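Local structure of major capsid protein (Paramecium bursaria Chlorella virus 1, 5TIP) at residues A[155-158]-A[159-162]; A[212-215]-A[216-220]; A[84-87]-A[88-91]. The protein self-assembles as trimers into the large icosahedral capsid of the virus, a shell of pseudo T=169 symmetry built from 5040 copies of this glycoprotein. All blocks are in the same frame, centred on the assembly; numbering follows the deposited sequence.

Contact 1: residues A[155-158]-A[159-162]; sequences NQTP and GLAL
Thr-157 meets Gly-159 and Leu-160 with its backbone, its hydroxyl and its methyl group. The backbone supplies two successive i to i+3 bonds. Leu-160 N gives a fairly straight one to Thr-157 O (3.2 Å), and Ala-161 N follows with another to Pro-158 O (3.1 Å); the same Pro-158 oxygen lies 3.4 Å from Ala-161 CB. In both bonds the N-H comes from well above the carbonyl plane. A third bond uses a side chain: Gly-159 N donates to Thr-157 OG1 at 3.2 Å. The hydroxyl can receive it because OG1 swings away from the backbone N (chi1 168°) and lies beside the carbonyl carbon, next to the outgoing chain.

Apolar contact is slighter. That same rotation brings Thr-157 CG2 against the Leu-160 branch, 3.8 Å from CD1, the two side chains crossing at a slant. Around the turn, Tyr-30 and Phe-26 of the second subunit pack on these residues, while Leu-357 of the third touches Pro-158, so the bend lies at the trimer interface. Between helix 153-156 and strand 162-163, this is an ST turn built into the first of two overlapping type I beta turns.

Contact 2: residues A[212-215]-A[216-220]; sequences TQER and TRFAQ
Thr-212, at the start of helix 212-220, is joined to Thr-216 one turn on; this alpha-helix links strand 200-210, in one sheet, to strand 223-237, in another, within the double jelly-roll fold of this capsid family. Thr-212 O takes two bonds from Thr-216: the backbone N at 3.1 Å and the hydroxyl OG1 at 3.3 Å, reaching the oxygen from opposite faces of the carbonyl plane. The hydroxyl can turn back along the helix because OG1 lies beside its own backbone N, with chi1 at -64°.

At Gln-213 the carbonyl does the work. Its oxygen accepts Arg-217 N at 3.1 Å, in the carbonyl plane, and also a weak bond from Thr-216 N. Arg-217 CG sits close to the same oxygen.

Glu-214 lies on the buried side of the helix. Its O receives Phe-218 N in a bond bent little from straight (160°), and it also lies at the edge of the Phe-218 ring. The extended glutamate chain runs alongside that ring, CG 3.7 Å from CE2, with carboxylate and ring planes 60° apart. The same CG meets the edge of the Arg-217 guanidinium, yet the nearest charged atoms, Glu-214 OE2 and Arg-217 NH1, stay 4.7 Å apart. The carboxylate is instead held by Thr-34 and by Thr-24 of the second subunit, whose Phe-26 packs on Phe-218; this side of the helix therefore faces the neighbour in the trimer.

Arg-215 extends along its own subunit, its NE in a salt bridge with Asp-64. Its backbone keeps to the helix: Arg-215 O takes a weak bond from Ala-219 N at 3.3 Å, with Ala-219 CB 3.6 Å from the same oxygen.

Contact 3: residues A[84-87]-A[88-91]; sequences TYYP and AEEL
Tyr-86 and Glu-90 join backbones at the start of helix 87-91. Tyr-86 occupies the N-cap position in a left-handed conformation (phi 49°, psi 58°), turning the incoming loop into the helix. Its O takes Glu-90 N at 3.0 Å, nearly straight and in the carbonyl plane. One residue on, Pro-87 O accepts Leu-91 N at 2.9 Å. Proline suits the first helical position, since a residue there has no carbonyl one turn earlier in the helix for an N-H to bond.

Of the side chains, Tyr-86 and Glu-89 run side by side. Their CB atoms lie 3.9 Å apart, and the glutamate, its CG anti to the backbone N, extends along the tyrosine with its carboxylate turned only 14° from the ring plane. Glu-89 OE1 comes to 4.0 Å from Tyr-86 CD1. Within the loop, Tyr-86 sets its edge over the neighbouring ring, CD2 standing 3.6 Å above the centre of Tyr-85. Across the turn, a water donates to Tyr-85 O at 2.8 Å and also to Glu-90 OE1, bridging the loop and the extended Glu-90.

The buried Glu-89 carboxylate is well supplied: Arg-113 forms a salt bridge to it, and the hydroxyls of Tyr-128 and Tyr-271 bond to it. Arg-113 also makes a cation-pi contact with Tyr-86, while Asp-133 receives Tyr-86 N. Arg-113 and the two tyrosine hydroxyls would be expected to favour a charged Glu-89; this short helix is thus fastened by polar bonds to helices 109-119 and 122-132 and to the loop carrying Tyr-271.

Along the chain the order is contact 3, contact 1, contact 2, with no overlap. Contact 3 leads into strand 92-99 of the four-stranded sheet. Contact 1 leads into strand 162-163, which pairs with strand 65-76 in the other sheet of the N-terminal half, and contact 2 follows strand 200-210 of that same sheet. The centres of contacts 1 and 2 are 17 Å apart; contact 3 lies 26 Å from contact 1 and 41 Å from contact 2. Both 155-162 and 212-220 touch the second subunit, Phe-26 of that copy packing on each, so both lie at the interface with that subunit. No other chain of the trimer touches 84-91, whose protein surroundings are all within its own subunit.

Contact 1: residues A[155-158]-A[159-162]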
loop_
_atom_site.group_PDB
_atom_site.type_symbol
_atom_site.label_atom_id
_atom_site.label_comp_id
_atom_site.label_asym_id
_atom_site.label_seq_id
_atom_site.Cartn_x
_atom_site.Cartn_y
_atom_site.Cartn_z
ATOM N N ASN A 155 -21.063 4.963 2.755
ATOM C CA ASN A 155 -19.890 5.456 3.461
ATOM C C ASN A 155 -18.582 5.104 2.768
ATOM O O ASN A 155 -17.550 5.707 3.086
ATOM C CB ASN A 155 -19.843 4.893 4.883
ATOM C CG ASN A 155 -21.085 5.213 5.681
ATOM O OD1 ASN A 155 -21.654 4.338 6.331
ATOM N ND2 ASN A 155 -21.512 6.469 5.641
ATOM N N GLN A 156 -18.595 4.150 1.839
ATOM C CA GLN A 156 -17.360 3.629 1.269
ATOM C C GLN A 156 -17.047 4.166 -0.119
ATOM O O GLN A 156 -15.908 4.023 -0.576
ATOM C CB GLN A 156 -17.413 2.099 1.218
ATOM C CG GLN A 156 -17.674 1.457 2.569
ATOM C CD GLN A 156 -17.335 -0.017 2.590
ATOM O OE1 GLN A 156 -16.195 -0.400 2.847
ATOM N NE2 GLN A 156 -18.328 -0.857 2.319
ATOM N N THR A 157 -18.018 4.772 -0.804
ATOM C CA THR A 157 -17.754 5.346 -2.108
ATOM C C THR A 157 -18.747 6.477 -2.346
ATOM O O THR A 157 -19.947 6.297 -2.082
ATOM C CB THR A 157 -17.850 4.312 -3.235
ATOM O OG1 THR A 157 -17.862 4.980 -4.503
ATOM C CG2 THR A 157 -19.109 3.462 -3.093
ATOM N N PRO A 158 -18.290 7.638 -2.817
ATOM C CA PRO A 158 -19.232 8.728 -3.111
ATOM C C PRO A 158 -20.209 8.399 -4.224
ATOM O O PRO A 158 -21.267 9.033 -4.304
ATOM C CB PRO A 158 -18.310 9.895 -3.495
ATOM C CG PRO A 158 -17.036 9.248 -3.928
ATOM C CD PRO A 158 -16.893 8.025 -3.075
ATOM N N GLY A 159 -19.895 7.429 -5.084
ATOM C CA GLY A 159 -20.810 7.025 -6.137
ATOM C C GLY A 159 -22.100 6.406 -5.640
ATOM O O GLY A 159 -23.037 6.250 -6.431
ATOM N N LEU A 160 -22.169 6.042 -4.361
ATOM C CA LEU A 160 -23.383 5.514 -3.751
ATOM C C LEU A 160 -23.939 6.452 -2.684
ATOM O O LEU A 160 -24.625 6.009 -1.760
ATOM C CB LEU A 160 -23.123 4.130 -3.159
ATOM C CG LEU A 160 -22.792 3.030 -4.167
ATOM C CD1 LEU A 160 -22.507 1.720 -3.451
ATOM C CD2 LEU A 160 -23.917 2.867 -5.178
ATOM N N ALA A 161 -23.646 7.748 -2.798
ATOM C CA ALA A 161 -24.103 8.719 -1.812
ATOM C C ALA A 161 -25.620 8.681 -1.674
ATOM O O ALA A 161 -26.349 8.742 -2.668
ATOM C CB ALA A 161 -23.645 10.124 -2.203
ATOM N N LEU A 162 -26.088 8.583 -0.438
ATOM C CA LEU A 162 -27.519 8.472 -0.167
ATOM C C LEU A 162 -28.216 9.803 -0.417
ATOM O O LEU A 162 -27.896 10.794 0.253
ATOM C CB LEU A 162 -27.746 8.021 1.271
ATOM C CG LEU A 162 -29.202 7.740 1.638
ATOM C CD1 LEU A 162 -29.720 6.552 0.844
ATOM C CD2 LEU A 162 -29.350 7.500 3.133
#

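Contact 2: residues A[212-215]-A[216-220]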
loop_
_atom_site.group_PDB
_atom_site.type_symbol
_atom_site.label_atom_id
_atom_site.label_comp_id
_atom_site.label_asym_id
_atom_site.label_seq_id
_atom_site.Cartn_x
_atom_site.Cartn_y
_atom_site.Cartn_z
ATOM N N THR A 212 -27.701 23.706 -8.845
ATOM C CA THR A 212 -29.134 23.803 -9.113
ATOM C C THR A 212 -29.620 22.691 -10.039
ATOM O O THR A 212 -30.641 22.049 -9.769
ATOM C CB THR A 212 -29.458 25.172 -9.713
ATOM O OG1 THR A 212 -28.967 26.201 -8.847
ATOM C CG2 THR A 212 -30.960 25.336 -9.889
ATOM N N GLN A 213 -28.903 22.451 -11.139
ATOM C CA GLN A 213 -29.371 21.482 -12.127
ATOM C C GLN A 213 -29.373 20.067 -11.563
ATOM O O GLN A 213 -30.385 19.360 -11.633
ATOM C CB GLN A 213 -28.522 21.554 -13.395
ATOM C CG GLN A 213 -28.808 22.758 -14.275
ATOM C CD GLN A 213 -28.147 22.637 -15.633
ATOM O OE1 GLN A 213 -27.314 21.757 -15.850
ATOM N NE2 GLN A 213 -28.524 23.510 -16.560
ATOM N N GLU A 214 -28.245 19.637 -10.993
ATOM C CA GLU A 214 -28.172 18.290 -10.442
ATOM C C GLU A 214 -29.094 18.141 -9.240
ATOM O O GLU A 214 -29.529 17.027 -8.928
ATOM C CB GLU A 214 -26.728 17.965 -10.062
ATOM C CG GLU A 214 -26.429 16.488 -9.921
ATOM C CD GLU A 214 -24.993 16.228 -9.519
ATOM O OE1 GLU A 214 -24.341 17.160 -8.998
ATOM O OE2 GLU A 214 -24.513 15.095 -9.730
ATOM N N ARG A 215 -29.405 19.248 -8.557
ATOM C CA ARG A 215 -30.366 19.201 -7.461
ATOM C C ARG A 215 -31.765 18.879 -7.974
ATOM O O ARG A 215 -32.518 18.143 -7.325
ATOM C CB ARG A 215 -30.365 20.533 -6.711
ATOM C CG ARG A 215 -30.600 20.407 -5.224
ATOM C CD ARG A 215 -30.589 21.756 -4.535
ATOM N NE ARG A 215 -30.932 21.636 -3.121
ATOM C CZ ARG A 215 -32.177 21.651 -2.654
ATOM N NH1 ARG A 215 -33.199 21.784 -3.489
ATOM N NH2 ARG A 215 -32.403 21.537 -1.352
ATOM N N THR A 216 -32.128 19.421 -9.141
ATOM C CA THR A 216 -33.433 19.138 -9.727
ATOM C C THR A 216 -33.517 17.698 -10.213
ATOM O O THR A 216 -34.574 17.066 -10.108
ATOM C CB THR A 216 -33.712 20.113 -10.876
ATOM O OG1 THR A 216 -33.801 21.449 -10.362
ATOM C CG2 THR A 216 -35.013 19.769 -11.589
ATOM N N ARG A 217 -32.407 17.154 -10.707
ATOM C CA ARG A 217 -32.422 15.792 -11.223
ATOM C C ARG A 217 -32.581 14.769 -10.110
ATOM O O ARG A 217 -33.317 13.788 -10.262
ATOM C CB ARG A 217 -31.124 15.524 -11.972
ATOM C CG ARG A 217 -30.930 16.285 -13.256
ATOM C CD ARG A 217 -29.592 15.885 -13.845
ATOM N NE ARG A 217 -29.548 14.450 -14.116
ATOM C CZ ARG A 217 -28.913 13.570 -13.346
ATOM N NH1 ARG A 217 -28.266 13.981 -12.263
ATOM N NH2 ARG A 217 -28.916 12.283 -13.667
ATOM N N PHE A 218 -31.895 14.976 -8.985
ATOM C CA PHE A 218 -31.999 14.037 -7.874
ATOM C C PHE A 218 -33.384 14.050 -7.242
ATOM O O PHE A 218 -33.849 13.015 -6.752
ATOM C CB PHE A 218 -30.930 14.346 -6.829
ATOM C CG PHE A 218 -29.642 13.615 -7.058
ATOM C CD1 PHE A 218 -29.435 12.359 -6.512
ATOM C CD2 PHE A 218 -28.639 14.181 -7.824
ATOM C CE1 PHE A 218 -28.248 11.682 -6.726
ATOM C CE2 PHE A 218 -27.450 13.512 -8.040
ATOM C CZ PHE A 218 -27.254 12.261 -7.491
ATOM N N ALA A 219 -34.058 15.197 -7.249
ATOM C CA ALA A 219 -35.358 15.318 -6.607
ATOM C C ALA A 219 -36.510 14.911 -7.509
ATOM O O ALA A 219 -37.633 14.751 -7.018
ATOM C CB ALA A 219 -35.577 16.756 -6.128
ATOM N N GLN A 220 -36.256 14.742 -8.800
ATOM C CA GLN A 220 -37.337 14.411 -9.714
ATOM C C GLN A 220 -37.255 13.069 -10.425
ATOM O O GLN A 220 -38.289 12.511 -10.786
ATOM C CB GLN A 220 -37.523 15.540 -10.729
ATOM C CG GLN A 220 -37.840 16.871 -10.069
ATOM C CD GLN A 220 -38.118 17.975 -11.062
ATOM O OE1 GLN A 220 -37.833 17.843 -12.253
ATOM N NE2 GLN A 220 -38.679 19.076 -10.576
#

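Contact 3: residues A[84-87]-A[88-91]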
loop_
_atom_site.group_PDB
_atom_site.type_symbol
_atom_site.label_atom_id
_atom_site.label_comp_id
_atom_site.label_asym_id
_atom_site.label_seq_id
_atom_site.Cartn_x
_atom_site.Cartn_y
_atom_site.Cartn_z
ATOM N N THR A 84 -5.617 -2.603 26.373
ATOM C CA THR A 84 -6.800 -2.367 25.560
ATOM C C THR A 84 -6.580 -2.950 24.173
ATOM O O THR A 84 -5.444 -3.064 23.702
ATOM C CB THR A 84 -7.133 -0.872 25.443
ATOM O OG1 THR A 84 -6.010 -0.171 24.895
ATOM C CG2 THR A 84 -7.475 -0.288 26.806
ATOM N N TYR A 85 -7.681 -3.322 23.519
ATOM C CA TYR A 85 -7.635 -3.862 22.160
ATOM C C TYR A 85 -8.846 -3.320 21.406
ATOM O O TYR A 85 -9.948 -3.866 21.521
ATOM C CB TYR A 85 -7.621 -5.386 22.167
ATOM C CG TYR A 85 -7.334 -6.005 20.816
ATOM C CD1 TYR A 85 -6.089 -5.859 20.218
ATOM C CD2 TYR A 85 -8.299 -6.744 20.146
ATOM C CE1 TYR A 85 -5.817 -6.424 18.987
ATOM C CE2 TYR A 85 -8.034 -7.314 18.912
ATOM C CZ TYR A 85 -6.791 -7.151 18.339
ATOM O OH TYR A 85 -6.519 -7.713 17.112
ATOM N N TYR A 86 -8.629 -2.257 20.634
ATOM C CA TYR A 86 -9.677 -1.594 19.867
ATOM C C TYR A 86 -10.913 -1.289 20.721
ATOM O O TYR A 86 -12.017 -1.741 20.405
ATOM C CB TYR A 86 -10.059 -2.425 18.649
ATOM C CG TYR A 86 -8.946 -2.581 17.634
ATOM C CD1 TYR A 86 -8.786 -1.664 16.606
ATOM C CD2 TYR A 86 -8.053 -3.641 17.709
ATOM C CE1 TYR A 86 -7.769 -1.799 15.678
ATOM C CE2 TYR A 86 -7.032 -3.786 16.785
ATOM C CZ TYR A 86 -6.894 -2.861 15.771
ATOM O OH TYR A 86 -5.881 -3.000 14.848
ATOM N N PRO A 87 -10.758 -0.522 21.806
ATOM C CA PRO A 87 -11.909 -0.307 22.700
ATOM C C PRO A 87 -13.014 0.521 22.068
ATOM O O PRO A 87 -14.196 0.250 22.311
ATOM C CB PRO A 87 -11.278 0.401 23.907
ATOM C CG PRO A 87 -10.094 1.100 23.345
ATOM C CD PRO A 87 -9.559 0.196 22.274
ATOM N N ALA A 88 -12.665 1.522 21.259
ATOM C CA ALA A 88 -13.688 2.325 20.598
ATOM C C ALA A 88 -14.450 1.516 19.560
ATOM O O ALA A 88 -15.640 1.761 19.333
ATOM C CB ALA A 88 -13.055 3.550 19.947
ATOM N N GLU A 89 -13.780 0.560 18.914
ATOM C CA GLU A 89 -14.464 -0.312 17.967
ATOM C C GLU A 89 -15.419 -1.256 18.686
ATOM O O GLU A 89 -16.553 -1.463 18.237
ATOM C CB GLU A 89 -13.434 -1.088 17.149
ATOM C CG GLU A 89 -14.008 -2.171 16.262
ATOM C CD GLU A 89 -12.928 -3.060 15.682
ATOM O OE1 GLU A 89 -12.186 -2.595 14.792
ATOM O OE2 GLU A 89 -12.813 -4.220 16.129
ATOM N N GLU A 90 -14.981 -1.835 19.807
ATOM C CA GLU A 90 -15.854 -2.719 20.570
ATOM C C GLU A 90 -17.016 -1.961 21.193
ATOM O O GLU A 90 -18.117 -2.512 21.316
ATOM C CB GLU A 90 -15.060 -3.439 21.660
ATOM C CG GLU A 90 -15.897 -4.418 22.468
ATOM C CD GLU A 90 -15.134 -5.041 23.616
ATOM O OE1 GLU A 90 -13.988 -4.618 23.873
ATOM O OE2 GLU A 90 -15.683 -5.956 24.265
ATOM N N LEU A 91 -16.794 -0.704 21.592
ATOM C CA LEU A 91 -17.853 0.070 22.233
ATOM C C LEU A 91 -19.065 0.203 21.321
ATOM O O LEU A 91 -20.210 0.189 21.790
ATOM C CB LEU A 91 -17.325 1.449 22.633
ATOM C CG LEU A 91 -18.286 2.351 23.409
ATOM C CD1 LEU A 91 -18.694 1.683 24.711
ATOM C CD2 LEU A 91 -17.647 3.699 23.675
HETATM O O HOH W 1 -11.510 -4.866 23.673
#